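PDB 2Y5S: dihydropteroate synthase from Burkholderia cenocepacia, which probably catalyses the condensation of para-aminobenzoate with 6-hydroxymethyl-7,8-dihydropterin diphosphate to give 7,8-dihydropteroate, the immediate precursor of folates. Local coordinates for residues Thr70-Pro75 with Phe196-Ala201; Asn122-Phe127 with Cys144-Leu149. All coordinates share one frame; numbering follows the deposited sequence.

Contact 1 of 2, residues Thr70-Pro75 with Phe196-Ala201. With 78H (7,8-dihydropteroate), chain P.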
loop_
_atom_site.group_PDB
_atom_site.type_symbol
_atom_site.label_atom_id
_atom_site.label_comp_id
_atom_site.label_asym_id
_atom_site.label_seq_id
_atom_site.Cartn_x
_atom_site.Cartn_y
_atom_site.Cartn_z
ATOM N N THR B 70 -26.345 2.468 -0.039
ATOM C CA THR B 70 -26.278 2.063 -1.447
ATOM C C THR B 70 -25.374 0.826 -1.609
ATOM O O THR B 70 -24.499 0.795 -2.477
ATOM C CB THR B 70 -25.695 3.221 -2.319
ATOM O OG1 THR B 70 -24.709 3.916 -1.555
ATOM C CG2 THR B 70 -26.765 4.209 -2.761
ATOM N N ARG B 71 -25.575 -0.179 -0.760
ATOM C CA ARG B 71 -24.827 -1.436 -0.835
ATOM C C ARG B 71 -25.807 -2.602 -0.981
ATOM O O ARG B 71 -26.997 -2.449 -0.683
ATOM C CB ARG B 71 -23.963 -1.625 0.420
ATOM C CG ARG B 71 -24.754 -1.888 1.714
ATOM C CD ARG B 71 -23.838 -2.091 2.919
ATOM N NE ARG B 71 -23.054 -0.891 3.223
ATOM C CZ ARG B 71 -22.193 -0.783 4.237
ATOM N NH1 ARG B 71 -21.993 -1.800 5.073
ATOM N NH2 ARG B 71 -21.529 0.356 4.420
ATOM N N PRO B 72 -25.316 -3.771 -1.436
ATOM C CA PRO B 72 -26.156 -4.968 -1.460
ATOM C C PRO B 72 -26.805 -5.278 -0.103
ATOM O O PRO B 72 -26.177 -5.091 0.944
ATOM C CB PRO B 72 -25.166 -6.073 -1.847
ATOM C CG PRO B 72 -24.145 -5.383 -2.659
ATOM C CD PRO B 72 -23.986 -4.033 -2.018
ATOM N N GLY B 73 -28.061 -5.722 -0.135
ATOM C CA GLY B 73 -28.768 -6.185 1.062
ATOM C C GLY B 73 -29.125 -5.144 2.114
ATOM O O GLY B 73 -29.501 -5.506 3.231
ATOM N N ALA B 74 -29.020 -3.858 1.771
ATOM C CA ALA B 74 -29.343 -2.775 2.707
ATOM C C ALA B 74 -30.800 -2.318 2.540
ATOM O O ALA B 74 -31.343 -2.387 1.432
ATOM C CB ALA B 74 -28.399 -1.605 2.497
ATOM N N PRO B 75 -31.445 -1.853 3.634
ATOM C CA PRO B 75 -32.804 -1.297 3.481
ATOM C C PRO B 75 -32.842 -0.031 2.590
ATOM O O PRO B 75 -31.996 0.862 2.752
ATOM C CB PRO B 75 -33.223 -0.964 4.925
ATOM C CG PRO B 75 -32.301 -1.749 5.802
ATOM C CD PRO B 75 -31.015 -1.882 5.046
ATOM N N PHE B 196 -16.730 -2.740 -7.437
ATOM C CA PHE B 196 -16.230 -3.766 -6.563
ATOM C C PHE B 196 -17.280 -4.143 -5.508
ATOM O O PHE B 196 -17.835 -3.270 -4.855
ATOM C CB PHE B 196 -14.945 -3.288 -5.878
ATOM C CG PHE B 196 -13.792 -3.187 -6.799
ATOM C CD1 PHE B 196 -13.203 -4.324 -7.297
ATOM C CD2 PHE B 196 -13.300 -1.937 -7.201
ATOM C CE1 PHE B 196 -12.144 -4.241 -8.187
ATOM C CE2 PHE B 196 -12.237 -1.849 -8.076
ATOM C CZ PHE B 196 -11.664 -3.007 -8.574
ATOM N N GLY B 197 -17.543 -5.441 -5.372
ATOM C CA GLY B 197 -18.464 -5.954 -4.373
ATOM C C GLY B 197 -19.920 -5.912 -4.815
ATOM O O GLY B 197 -20.802 -6.184 -4.006
ATOM N N PHE B 198 -20.189 -5.581 -6.079
ATOM C CA PHE B 198 -21.588 -5.508 -6.569
ATOM C C PHE B 198 -21.900 -6.600 -7.605
ATOM O O PHE B 198 -21.776 -6.388 -8.828
ATOM C CB PHE B 198 -21.871 -4.146 -7.180
ATOM C CG PHE B 198 -21.978 -3.024 -6.186
ATOM C CD1 PHE B 198 -23.212 -2.690 -5.627
ATOM C CD2 PHE B 198 -20.854 -2.270 -5.831
ATOM C CE1 PHE B 198 -23.328 -1.627 -4.724
ATOM C CE2 PHE B 198 -20.953 -1.215 -4.930
ATOM C CZ PHE B 198 -22.194 -0.890 -4.378
ATOM N N GLY B 199 -22.318 -7.768 -7.114
ATOM C CA GLY B 199 -22.615 -8.910 -7.976
ATOM C C GLY B 199 -21.359 -9.605 -8.488
ATOM O O GLY B 199 -21.309 -10.047 -9.635
ATOM N N LYS B 200 -20.334 -9.678 -7.643
ATOM C CA LYS B 200 -19.052 -10.293 -8.004
ATOM C C LYS B 200 -18.707 -11.375 -7.000
ATOM O O LYS B 200 -18.978 -11.215 -5.816
ATOM C CB LYS B 200 -17.942 -9.244 -8.003
ATOM C CG LYS B 200 -17.858 -8.401 -9.279
ATOM C CD LYS B 200 -18.436 -7.069 -9.123
ATOM C CE LYS B 200 -18.625 -6.372 -10.462
ATOM N NZ LYS B 200 -19.565 -5.227 -10.320
ATOM N N ALA B 201 -18.124 -12.477 -7.463
ATOM C CA ALA B 201 -17.525 -13.450 -6.545
ATOM C C ALA B 201 -16.511 -12.702 -5.656
ATOM O O ALA B 201 -15.631 -12.000 -6.171
ATOM C CB ALA B 201 -16.868 -14.608 -7.313
HETATM O O4 78H P . -17.576 1.076 -5.097
HETATM C C4 78H P . -18.352 2.027 -5.197
HETATM C C5 78H P . -19.378 2.255 -4.255
HETATM N N3 78H P . -18.236 2.903 -6.288
HETATM C C9 78H P . -20.234 3.361 -4.467
HETATM N N5 78H P . -19.508 1.472 -3.155
HETATM C C2 78H P . -19.152 3.986 -6.452
HETATM N N8 78H P . -21.258 3.642 -3.573
HETATM N N1 78H P . -20.106 4.183 -5.528
HETATM C C6 78H P . -20.513 1.671 -2.280
HETATM N N2 78H P . -19.068 4.800 -7.516
HETATM C C7 78H P . -21.622 2.702 -2.507
HETATM C C10 78H P . -20.607 0.845 -1.028
HETATM N N11 78H P . -21.289 -0.424 -1.305
HETATM C C15 78H P . -20.730 -1.553 -0.890
HETATM C C16 78H P . -20.571 -2.629 -1.758
HETATM C C17 78H P . -20.280 -1.627 0.429
HETATM C C18 78H P . -19.978 -3.793 -1.303
HETATM C C19 78H P . -19.684 -2.795 0.885
HETATM C C20 78H P . -19.539 -3.878 0.020
HETATM C C21 78H P . -18.851 -5.156 0.512
HETATM O O22 78H P . -18.495 -5.949 -0.362
HETATM O O23 78H P . -18.566 -5.275 1.724
#
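Phe198 meets the Pro72 pyrrolidine obliquely, the two side chains crossing at about a right angle with Phe198 CE1 3.7 Å from Pro72 CD. The proline adds a second touch where its CG lies 3.7 Å from the carbonyl O of Gly197. Farther round the same ring, CZ comes within 3.4 Å of Thr70 O, which meets the edge in the ring plane. That carbonyl is buried and finds no hydrogen-bonding partner in the model; the CE1 and CZ edge of the ring lies against it. With CG beside its backbone N (chi1 -72°), Phe198 directs its ring across to the 70-75 loop and over the bound 7,8-dihydropteroate.

The product lies between the two loops, which follow strands 62-66 and 190-193 of the TIM barrel and line its pocket. C16 of its aminobenzoate ring lies over one face of Phe198, and its bridging N11 is 3.2 Å from Phe198 CZ. From the other loop Arg71 CB packs 3.4 Å from N11, while the guanidinium turns a face to C17. Thr70 OG1 approaches pterin C7 at 3.5 Å and is hydrogen-bonded to Asp103. Lys200 NZ donates to Phe198 O at 2.9 Å, from above the carbonyl plane, and shares its hydrogens with Pro194 O and Gly195 O as well. Gly197, with a positive phi of 84°, brings its carbonyl O near product C18.

The two loops therefore meet through van der Waals and ring-edge contacts, and much of what joins them passes through the aminobenzoate half and linker of the product.

Contact 2 of 2, residues Asn122-Phe127 with Cys144-Leu149. With 78H (7,8-dihydropteroate), chain P; EDO (1,2-ethanediol), chain V.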
loop_
_atom_site.group_PDB
_atom_site.type_symbol
_atom_site.label_atom_id
_atom_site.label_comp_id
_atom_site.label_asym_id
_atom_site.label_seq_id
_atom_site.Cartn_x
_atom_site.Cartn_y
_atom_site.Cartn_z
ATOM N N ASN B 122 -22.866 10.071 -8.650
ATOM C CA ASN B 122 -22.220 8.805 -8.537
ATOM C C ASN B 122 -23.299 7.730 -8.397
ATOM O O ASN B 122 -23.905 7.612 -7.332
ATOM C CB ASN B 122 -21.323 8.830 -7.292
ATOM C CG ASN B 122 -20.684 7.489 -7.017
ATOM O OD1 ASN B 122 -20.475 6.723 -7.932
ATOM N ND2 ASN B 122 -20.383 7.198 -5.748
ATOM N N ASP B 123 -23.524 6.951 -9.458
ATOM C CA ASP B 123 -24.714 6.084 -9.566
ATOM C C ASP B 123 -24.393 4.585 -9.675
ATOM O O ASP B 123 -23.934 4.098 -10.702
ATOM C CB ASP B 123 -25.569 6.515 -10.753
ATOM C CG ASP B 123 -26.890 5.741 -10.859
ATOM O OD1 ASP B 123 -27.249 4.979 -9.938
ATOM O OD2 ASP B 123 -27.564 5.894 -11.895
ATOM N N ILE B 124 -24.678 3.859 -8.612
ATOM C CA ILE B 124 -24.484 2.423 -8.586
ATOM C C ILE B 124 -25.283 1.705 -9.678
ATOM O O ILE B 124 -24.900 0.628 -10.087
ATOM C CB ILE B 124 -24.780 1.793 -7.192
ATOM C CG1 ILE B 124 -26.204 2.082 -6.726
ATOM C CG2 ILE B 124 -23.764 2.313 -6.148
ATOM C CD1 ILE B 124 -26.752 1.033 -5.732
ATOM N N TRP B 125 -26.376 2.302 -10.155
ATOM C CA TRP B 125 -27.161 1.690 -11.222
ATOM C C TRP B 125 -26.772 2.138 -12.632
ATOM O O TRP B 125 -27.418 1.734 -13.595
ATOM C CB TRP B 125 -28.673 1.899 -10.989
ATOM C CG TRP B 125 -29.250 0.887 -10.058
ATOM C CD1 TRP B 125 -29.653 1.099 -8.791
ATOM C CD2 TRP B 125 -29.471 -0.505 -10.324
ATOM N NE1 TRP B 125 -30.094 -0.063 -8.229
ATOM C CE2 TRP B 125 -30.001 -1.067 -9.155
ATOM C CE3 TRP B 125 -29.249 -1.331 -11.432
ATOM C CZ2 TRP B 125 -30.342 -2.424 -9.058
ATOM C CZ3 TRP B 125 -29.588 -2.673 -11.342
ATOM C CH2 TRP B 125 -30.122 -3.209 -10.159
ATOM N N GLY B 126 -25.730 2.963 -12.755
ATOM C CA GLY B 126 -25.168 3.306 -14.060
ATOM C C GLY B 126 -26.160 4.057 -14.938
ATOM O O GLY B 126 -26.162 3.913 -16.158
ATOM N N PHE B 127 -27.009 4.840 -14.283
ATOM C CA PHE B 127 -28.019 5.686 -14.916
ATOM C C PHE B 127 -29.086 4.882 -15.616
ATOM O O PHE B 127 -29.703 5.345 -16.585
ATOM C CB PHE B 127 -27.342 6.765 -15.798
ATOM C CG PHE B 127 -26.360 7.586 -15.022
ATOM C CD1 PHE B 127 -26.799 8.603 -14.198
ATOM C CD2 PHE B 127 -25.014 7.273 -15.024
ATOM C CE1 PHE B 127 -25.911 9.322 -13.432
ATOM C CE2 PHE B 127 -24.120 7.982 -14.252
ATOM C CZ PHE B 127 -24.568 9.007 -13.447
ATOM N N CYS B 144 -20.465 9.406 -12.599
ATOM C CA CYS B 144 -19.796 8.115 -12.482
ATOM C C CYS B 144 -20.813 7.001 -12.695
ATOM O O CYS B 144 -21.732 6.818 -11.892
ATOM C CB CYS B 144 -19.137 7.933 -11.138
ATOM S SG CYS B 144 -18.318 6.311 -10.973
ATOM N N ALA B 145 -20.636 6.286 -13.793
ATOM C CA ALA B 145 -21.451 5.114 -14.130
ATOM C C ALA B 145 -20.734 3.894 -13.582
ATOM O O ALA B 145 -19.634 3.561 -14.032
ATOM C CB ALA B 145 -21.594 5.008 -15.654
ATOM N N MET B 146 -21.331 3.246 -12.591
ATOM C CA MET B 146 -20.763 2.038 -12.006
ATOM C C MET B 146 -21.386 0.804 -12.622
ATOM O O MET B 146 -22.537 0.848 -13.090
ATOM C CB MET B 146 -21.021 2.020 -10.501
ATOM C CG MET B 146 -20.132 1.069 -9.709
ATOM S SD MET B 146 -20.694 0.864 -8.013
ATOM C CE MET B 146 -21.990 -0.374 -8.267
ATOM N N HIS B 147 -20.638 -0.300 -12.594
ATOM C CA HIS B 147 -21.165 -1.611 -12.945
ATOM C C HIS B 147 -21.695 -2.353 -11.715
ATOM O O HIS B 147 -20.981 -2.548 -10.729
ATOM C CB HIS B 147 -20.084 -2.477 -13.613
ATOM C CG HIS B 147 -20.534 -3.875 -13.904
ATOM N ND1 HIS B 147 -20.486 -4.889 -12.966
ATOM C CD2 HIS B 147 -21.055 -4.424 -15.027
ATOM C CE1 HIS B 147 -20.972 -5.993 -13.496
ATOM N NE2 HIS B 147 -21.312 -5.744 -14.749
ATOM N N MET B 148 -22.951 -2.774 -11.802
ATOM C CA MET B 148 -23.540 -3.657 -10.821
ATOM C C MET B 148 -24.329 -4.676 -11.610
ATOM O O MET B 148 -25.023 -4.327 -12.576
ATOM C CB MET B 148 -24.430 -2.886 -9.831
ATOM C CG MET B 148 -25.307 -3.766 -8.940
ATOM S SD MET B 148 -26.297 -2.885 -7.706
ATOM C CE MET B 148 -26.818 -1.507 -8.694
ATOM N N LEU B 149 -24.208 -5.942 -11.237
ATOM C CA LEU B 149 -25.008 -6.974 -11.879
ATOM C C LEU B 149 -26.372 -6.981 -11.188
ATOM O O LEU B 149 -26.453 -7.155 -9.979
ATOM C CB LEU B 149 -24.318 -8.341 -11.772
ATOM C CG LEU B 149 -24.499 -9.322 -12.928
ATOM C CD1 LEU B 149 -24.028 -8.694 -14.243
ATOM C CD2 LEU B 149 -23.734 -10.595 -12.639
HETATM O O4 78H P . -17.576 1.076 -5.097
HETATM C C4 78H P . -18.352 2.027 -5.197
HETATM C C5 78H P . -19.378 2.255 -4.255
HETATM N N3 78H P . -18.236 2.903 -6.288
HETATM C C9 78H P . -20.234 3.361 -4.467
HETATM N N5 78H P . -19.508 1.472 -3.155
HETATM C C2 78H P . -19.152 3.986 -6.452
HETATM N N8 78H P . -21.258 3.642 -3.573
HETATM N N1 78H P . -20.106 4.183 -5.528
HETATM C C6 78H P . -20.513 1.671 -2.280
HETATM N N2 78H P . -19.068 4.800 -7.516
HETATM C C7 78H P . -21.622 2.702 -2.507
HETATM C C10 78H P . -20.607 0.845 -1.028
HETATM N N11 78H P . -21.289 -0.424 -1.305
HETATM C C15 78H P . -20.730 -1.553 -0.890
HETATM C C16 78H P . -20.571 -2.629 -1.758
HETATM C C17 78H P . -20.280 -1.627 0.429
HETATM C C18 78H P . -19.978 -3.793 -1.303
HETATM C C19 78H P . -19.684 -2.795 0.885
HETATM C C20 78H P . -19.539 -3.878 0.020
HETATM C C21 78H P . -18.851 -5.156 0.512
HETATM O O22 78H P . -18.495 -5.949 -0.362
HETATM O O23 78H P . -18.566 -5.275 1.724
HETATM C C1 EDO V . -26.050 -5.935 -16.879
HETATM O O1 EDO V . -25.235 -7.075 -17.157
HETATM C C2 EDO V . -25.743 -5.484 -15.461
HETATM O O2 EDO V . -26.910 -5.638 -14.653
HETATM O O HOH W 1 -24.905 -0.314 -12.710
#
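The indole of Trp125 carries the methyl of Met148 on one face: CE sits 3.3 Å from the centroid of the five-membered ring, a CH-pi contact, while SD lies over the six-membered ring in a Met-aromatic contact. Tyr105 and the indole meet edge-to-face. The bend at the end of Met148 (chi3 41°) lays both atoms over the indole and brings CE within 3.9 Å of Ile124 CD1. The Phe127 ring takes Asp123 CB on one face, toward its rim, and Ala145 N at its edge.

Asp123 shapes the turn through residue 126: its OD1 accepts from Trp125 N, an Asx turn, and OD2 from Phe127 N, both donors standing above the carboxylate plane. Its backbone N gives a nearly straight bond to Cys144 O (3.0 Å, 171°), and its O takes a weak one from Met146 N. A water donates to Ile124 O and Met146 O.

On the pterin side, Asn122 ND2 donates to N1 of the product at 3.0 Å, while OD1 faces N2 at a distance too short to be taken at face value; Met146 SD packs 3.6 Å from N3.

Strands 120-123 and 142-146 run parallel as neighbours in the TIM barrel, joined through helix 132-136 in a beta-alpha-beta unit. Strand 100-103 flanks the first, strand 190-193 the second, and helix 165-182 packs on Phe127 and His147.

Overall arrangement
From the N terminus the chain reaches 70-75 after strand 62-66, passes strand 100-103, and arrives at 122-127. Contact 2 then closes a short loop through helix 132-136 onto 144-149. Helix 165-182 and strand 190-193 follow before contact 1 closes the long loop at 196-201, so contact 2 is nested within it. Their centres are 12 Å apart, and they touch directly: Phe198 packs on Met146 and Met148, and Lys200 probably hydrogen-bonds His147. Contact 2 joins neighbouring strands and the turns after them, while contact 1 brings together loops from strands farther apart. Both border one 7,8-dihydropteroate, contact 2 at its pterin and contact 1 chiefly along its linker and aminobenzoate.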